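Local coordinates for methylenetetrahydrofolate--tRNA-(uracil-5-)-methyltransferase trmFO (Thermus thermophilus, PDB 3G5S), which probably catalyses the folate-dependent, FAD-requiring methylation of uridine 54 to 5-methyluridine in tRNA, at residues 158-162 and 276-280; 203-209 and 280-285. One frame throughout, in Å; residues are numbered along the deposited sequence.

Interaction 1. Residues 158-162 and 276-280; sequences DAASP and GFQTG. With GSH (glutathione), chain C.
Gln-278, Ser-161 and Phe-277 carry this buried contact, which lines part of the glutathione pocket. Two C-H...O contacts join the loops. Gln-278 CA points almost straight at Ala-160 O, 3.6 Å away, and Ser-161 CA lies 3.5 Å from Phe-277 O. Ser-161 CB presses on the Phe-277 backbone, 3.4 Å from its C. Pro-162 CD flanks the same peptide, while the Phe-277 ring leads away. Ser-161 OG is hydrogen-bonded to Leu-274 O. Gln-278 lays CB against Ala-159 O, then bends at chi2 (-81°). This carries its amide away from residues 158-162 and beside the ligand thiol, with Gln-278 CD 3.4 Å from GSH SG2. NE2 is held by Val-224 O. With an alanine here, Val-224 O is likely to lose this donor and a gap to open beside the thiol. The backbone grips the ligand from both loops. GSH N3 donates to Ala-159 O (2.7 Å), GSH N1 to Asp-158 O (3.0 Å), and Gly-276 N to GSH O31 (2.9 Å). Glutathione is thus read here mainly by main-chain groups, and it ties together two loops that otherwise meet by van der Waals and C-H...O contacts.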
loop_
_atom_site.group_PDB
_atom_site.type_symbol
_atom_site.label_atom_id
_atom_site.label_comp_id
_atom_site.label_asym_id
_atom_site.label_seq_id
_atom_site.Cartn_x
_atom_site.Cartn_y
_atom_site.Cartn_z
ATOM N N ASP A 158 0.890 -9.299 6.577
ATOM C CA ASP A 158 1.841 -8.726 5.606
ATOM C C ASP A 158 3.344 -9.059 5.764
ATOM O O ASP A 158 3.978 -9.522 4.815
ATOM C CB ASP A 158 1.626 -7.218 5.416
ATOM C CG ASP A 158 1.440 -6.476 6.719
ATOM O OD1 ASP A 158 1.916 -6.959 7.770
ATOM O OD2 ASP A 158 0.823 -5.389 6.680
ATOM N N ALA A 159 3.915 -8.812 6.937
ATOM C CA ALA A 159 5.314 -9.161 7.182
ATOM C C ALA A 159 6.254 -8.545 6.143
ATOM O O ALA A 159 7.077 -9.228 5.543
ATOM C CB ALA A 159 5.491 -10.675 7.231
ATOM N N ALA A 160 6.122 -7.248 5.941
ATOM C CA ALA A 160 6.936 -6.511 4.998
ATOM C C ALA A 160 8.289 -6.153 5.587
ATOM O O ALA A 160 8.396 -5.800 6.755
ATOM C CB ALA A 160 6.212 -5.260 4.566
ATOM N N SER A 161 9.313 -6.240 4.748
ATOM C CA SER A 161 10.612 -5.716 5.111
ATOM C C SER A 161 10.766 -4.308 4.529
ATOM O O SER A 161 9.992 -3.885 3.670
ATOM C CB SER A 161 11.714 -6.629 4.599
ATOM O OG SER A 161 11.777 -6.556 3.193
ATOM N N PRO A 162 11.756 -3.561 5.015
ATOM C CA PRO A 162 11.959 -2.215 4.473
ATOM C C PRO A 162 12.406 -2.241 3.013
ATOM O O PRO A 162 13.097 -3.169 2.585
ATOM C CB PRO A 162 13.095 -1.657 5.338
ATOM C CG PRO A 162 13.142 -2.537 6.541
ATOM C CD PRO A 162 12.710 -3.880 6.092
ATOM N N GLY A 276 14.121 -10.981 3.895
ATOM C CA GLY A 276 14.041 -11.648 5.179
ATOM C C GLY A 276 14.087 -10.711 6.373
ATOM O O GLY A 276 14.347 -11.152 7.492
ATOM N N PHE A 277 13.815 -9.426 6.138
ATOM C CA PHE A 277 13.854 -8.420 7.198
ATOM C C PHE A 277 12.477 -7.930 7.628
ATOM O O PHE A 277 12.295 -6.773 7.987
ATOM C CB PHE A 277 14.808 -7.274 6.837
ATOM C CG PHE A 277 16.221 -7.551 7.254
ATOM C CD1 PHE A 277 17.015 -8.437 6.541
ATOM C CD2 PHE A 277 16.737 -6.988 8.408
ATOM C CE1 PHE A 277 18.309 -8.725 6.963
ATOM C CE2 PHE A 277 18.021 -7.275 8.828
ATOM C CZ PHE A 277 18.810 -8.139 8.107
ATOM N N GLN A 278 11.509 -8.837 7.608
ATOM C CA GLN A 278 10.214 -8.550 8.201
ATOM C C GLN A 278 10.430 -8.026 9.616
ATOM O O GLN A 278 11.266 -8.540 10.362
ATOM C CB GLN A 278 9.330 -9.802 8.216
ATOM C CG GLN A 278 9.847 -10.943 9.090
ATOM C CD GLN A 278 10.921 -11.793 8.419
ATOM O OE1 GLN A 278 11.201 -11.648 7.227
ATOM N NE2 GLN A 278 11.519 -12.704 9.191
ATOM N N THR A 279 9.683 -6.995 9.985
ATOM C CA THR A 279 9.955 -6.308 11.237
ATOM C C THR A 279 8.751 -5.533 11.740
ATOM O O THR A 279 7.915 -5.083 10.951
ATOM C CB THR A 279 11.143 -5.338 11.082
ATOM O OG1 THR A 279 11.419 -4.710 12.336
ATOM C CG2 THR A 279 10.832 -4.259 10.052
ATOM N N GLY A 280 8.678 -5.385 13.060
ATOM C CA GLY A 280 7.678 -4.550 13.694
ATOM C C GLY A 280 8.298 -3.359 14.399
ATOM O O GLY A 280 7.649 -2.706 15.209
HETATM N N1 GSH C . 2.526 -11.811 3.484
HETATM C CA1 GSH C . 2.576 -12.754 2.381
HETATM C C1 GSH C . 2.131 -14.153 2.777
HETATM O O11 GSH C . 1.610 -14.353 4.055
HETATM O O12 GSH C . 1.960 -14.970 1.932
HETATM C CB1 GSH C . 3.900 -12.751 1.623
HETATM C CG1 GSH C . 5.042 -13.586 2.191
HETATM C CD1 GSH C . 5.699 -13.130 3.491
HETATM O OE1 GSH C . 5.231 -12.283 4.182
HETATM N N2 GSH C . 6.940 -13.759 3.846
HETATM C CA2 GSH C . 7.678 -13.319 4.987
HETATM C C2 GSH C . 8.919 -12.520 4.602
HETATM O O2 GSH C . 9.928 -13.080 4.326
HETATM C CB2 GSH C . 8.009 -14.553 5.811
HETATM S SG2 GSH C . 8.740 -14.271 7.438
HETATM N N3 GSH C . 8.964 -11.135 5.030
HETATM C CA3 GSH C . 10.183 -10.376 4.852
HETATM C C3 GSH C . 10.451 -9.949 3.416
HETATM O O31 GSH C . 11.552 -9.873 2.969
HETATM O O32 GSH C . 9.349 -9.925 2.584
#

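Interaction 2. Residues 203-209 and 280-285; sequences LLEAQRH and GLKWPE
Arg-208 and Leu-281 form a single antiparallel beta bridge, a non-hydrogen-bonded pair, between the chain leaving helix 193-205 and the chain entering helix 283-290. The flanking bonds run from His-209 N to Gly-280 O (2.9 Å) and from Lys-282 N to Gln-207 O (3.0 Å). Lys-282 is the N-cap residue of the second helix. In the first turn of that helix, Glu-285 bends at chi2 (-70°) and brings its carboxylate to the other chain. Its OE2 accepts Gln-207 N at 2.9 Å through the anti lone pair, and the bond is nearly straight (172°). OE1 forms a salt bridge with Arg-288.

Leu-281 fills the angle between the chains. Its CD2 lies 3.7 Å from Ala-206 CB and also sits over one face of the Arg-208 guanidinium. Its CD1 meets Leu-203 CD2 where the two side chains cross at about a right angle. The arginine folds back on its own segment. NE and NH2 both hold Ala-206 O in the guanidinium plane, and NH2 also reaches Leu-203 O. These bonds fix the group's rotation and tie down the chain as it leaves the helix.

On the more exposed side, the His-209 ring carries Lys-282 CG over one face, 4.0 Å from its centroid, in a CH-pi contact. The histidine edge points at the face of the Trp-283 five-membered ring in an offset edge-to-face pair, with planes at 88°. Trp-283 also stacks with Tyr-304. One water completes this corner: it lies at the edge of the histidine ring, in its plane, 2.9 Å from His-209 NE2, and accepts a hydrogen bond from Trp-283 N.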
loop_
_atom_site.group_PDB
_atom_site.type_symbol
_atom_site.label_atom_id
_atom_site.label_comp_id
_atom_site.label_asym_id
_atom_site.label_seq_id
_atom_site.Cartn_x
_atom_site.Cartn_y
_atom_site.Cartn_z
ATOM N N LEU A 203 19.815 -4.377 17.343
ATOM C CA LEU A 203 18.500 -4.995 17.189
ATOM C C LEU A 203 17.895 -5.379 18.534
ATOM O O LEU A 203 16.683 -5.287 18.726
ATOM C CB LEU A 203 18.587 -6.235 16.301
ATOM C CG LEU A 203 18.578 -5.998 14.794
ATOM C CD1 LEU A 203 18.876 -7.299 14.067
ATOM C CD2 LEU A 203 17.238 -5.420 14.342
ATOM N N LEU A 204 18.736 -5.823 19.460
ATOM C CA LEU A 204 18.248 -6.268 20.761
ATOM C C LEU A 204 17.495 -5.157 21.488
ATOM O O LEU A 204 16.495 -5.411 22.158
ATOM C CB LEU A 204 19.401 -6.780 21.633
ATOM C CG LEU A 204 20.117 -8.045 21.157
ATOM C CD1 LEU A 204 21.251 -8.403 22.111
ATOM C CD2 LEU A 204 19.143 -9.201 21.023
ATOM N N GLU A 205 17.966 -3.924 21.331
ATOM C CA GLU A 205 17.461 -2.810 22.125
ATOM C C GLU A 205 16.497 -1.882 21.387
ATOM O O GLU A 205 15.848 -1.035 22.005
ATOM C CB GLU A 205 18.631 -1.991 22.670
ATOM C CG GLU A 205 19.550 -2.763 23.601
ATOM C CD GLU A 205 20.744 -1.941 24.049
ATOM O OE1 GLU A 205 21.027 -0.903 23.413
ATOM O OE2 GLU A 205 21.401 -2.333 25.036
ATOM N N ALA A 206 16.408 -2.032 20.071
ATOM C CA ALA A 206 15.606 -1.126 19.255
ATOM C C ALA A 206 14.135 -1.100 19.669
ATOM O O ALA A 206 13.559 -2.131 20.016
ATOM C CB ALA A 206 15.737 -1.493 17.793
ATOM N N GLN A 207 13.528 0.084 19.619
ATOM C CA GLN A 207 12.120 0.235 19.976
ATOM C C GLN A 207 11.204 -0.374 18.918
ATOM O O GLN A 207 11.387 -0.165 17.717
ATOM C CB GLN A 207 11.770 1.710 20.197
ATOM C CG GLN A 207 12.395 2.316 21.444
ATOM C CD GLN A 207 11.730 3.615 21.856
ATOM O OE1 GLN A 207 11.083 4.281 21.047
ATOM N NE2 GLN A 207 11.883 3.981 23.124
ATOM N N ARG A 208 10.212 -1.133 19.371
ATOM C CA ARG A 208 9.296 -1.801 18.455
ATOM C C ARG A 208 7.840 -1.510 18.793
ATOM O O ARG A 208 7.506 -1.195 19.936
ATOM C CB ARG A 208 9.546 -3.309 18.465
ATOM C CG ARG A 208 9.341 -3.958 19.821
ATOM C CD ARG A 208 10.340 -5.078 20.038
ATOM N NE ARG A 208 11.713 -4.578 19.999
ATOM C CZ ARG A 208 12.789 -5.352 19.888
ATOM N NH1 ARG A 208 12.653 -6.667 19.803
ATOM N NH2 ARG A 208 13.999 -4.810 19.857
ATOM N N HIS A 209 6.975 -1.616 17.789
ATOM C CA HIS A 209 5.544 -1.442 17.997
ATOM C C HIS A 209 4.968 -2.634 18.741
ATOM O O HIS A 209 5.505 -3.741 18.678
ATOM C CB HIS A 209 4.813 -1.271 16.665
ATOM C CG HIS A 209 5.161 -0.009 15.941
ATOM N ND1 HIS A 209 4.752 1.235 16.374
ATOM C CD2 HIS A 209 5.870 0.202 14.806
ATOM C CE1 HIS A 209 5.201 2.157 15.541
ATOM N NE2 HIS A 209 5.881 1.556 14.581
ATOM N N GLY A 280 8.678 -5.385 13.060
ATOM C CA GLY A 280 7.678 -4.550 13.694
ATOM C C GLY A 280 8.298 -3.359 14.399
ATOM O O GLY A 280 7.649 -2.706 15.209
ATOM N N LEU A 281 9.560 -3.079 14.097
ATOM C CA LEU A 281 10.255 -1.958 14.720
ATOM C C LEU A 281 9.617 -0.624 14.360
ATOM O O LEU A 281 9.053 -0.466 13.278
ATOM C CB LEU A 281 11.716 -1.941 14.289
ATOM C CG LEU A 281 12.607 -3.037 14.879
ATOM C CD1 LEU A 281 14.009 -2.943 14.307
ATOM C CD2 LEU A 281 12.642 -2.961 16.404
ATOM N N LYS A 282 9.716 0.341 15.267
ATOM C CA LYS A 282 9.293 1.702 14.958
ATOM C C LYS A 282 10.130 2.216 13.800
ATOM O O LYS A 282 11.290 1.844 13.649
ATOM C CB LYS A 282 9.442 2.607 16.178
ATOM C CG LYS A 282 8.639 2.132 17.371
ATOM C CD LYS A 282 8.536 3.196 18.444
ATOM C CE LYS A 282 7.718 2.687 19.618
ATOM N NZ LYS A 282 7.300 3.785 20.535
ATOM N N TRP A 283 9.542 3.071 12.978
ATOM C CA TRP A 283 10.190 3.460 11.736
ATOM C C TRP A 283 11.533 4.192 11.935
ATOM O O TRP A 283 12.494 3.890 11.236
ATOM C CB TRP A 283 9.192 4.201 10.840
ATOM C CG TRP A 283 8.056 3.286 10.406
ATOM C CD1 TRP A 283 7.826 2.004 10.830
ATOM C CD2 TRP A 283 6.997 3.597 9.494
ATOM N NE1 TRP A 283 6.704 1.494 10.223
ATOM C CE2 TRP A 283 6.176 2.450 9.401
ATOM C CE3 TRP A 283 6.668 4.725 8.742
ATOM C CZ2 TRP A 283 5.052 2.404 8.580
ATOM C CZ3 TRP A 283 5.547 4.673 7.930
ATOM C CH2 TRP A 283 4.754 3.523 7.859
ATOM N N PRO A 284 11.620 5.125 12.903
ATOM C CA PRO A 284 12.933 5.758 13.101
ATOM C C PRO A 284 14.007 4.752 13.515
ATOM O O PRO A 284 15.180 4.924 13.180
ATOM C CB PRO A 284 12.671 6.759 14.230
ATOM C CG PRO A 284 11.208 7.085 14.100
ATOM C CD PRO A 284 10.566 5.785 13.692
ATOM N N GLU A 285 13.612 3.708 14.234
ATOM C CA GLU A 285 14.560 2.661 14.604
ATOM C C GLU A 285 14.997 1.853 13.388
ATOM O O GLU A 285 16.166 1.500 13.261
ATOM C CB GLU A 285 13.976 1.738 15.670
ATOM C CG GLU A 285 13.703 2.434 16.993
ATOM C CD GLU A 285 14.976 2.829 17.733
ATOM O OE1 GLU A 285 15.716 3.724 17.264
ATOM O OE2 GLU A 285 15.232 2.240 18.798
HETATM O O HOH W 1 6.958 4.086 13.751
#

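In the fold
The two contacts lie with their centres 12 Å apart, on the same side of the chain's centre. They share Gly-280. Their segments alternate along the chain: 158-162, 203-209, 276-280, then 280-285. The connection between strand 271-274 and helix 283-290 therefore serves both. Its first part, in interaction 1, meets the loop leading into strand 163-165, which neighbours 271-274 in the antiparallel sheet. Its second part, in interaction 2, meets the chain after helix 193-205. Helix 226-231 touches side chains of both contacts, and Glu-227 bonds the shared Gly-280 N. One continuous connection thus links the buried glutathione pocket to a more exposed helix junction.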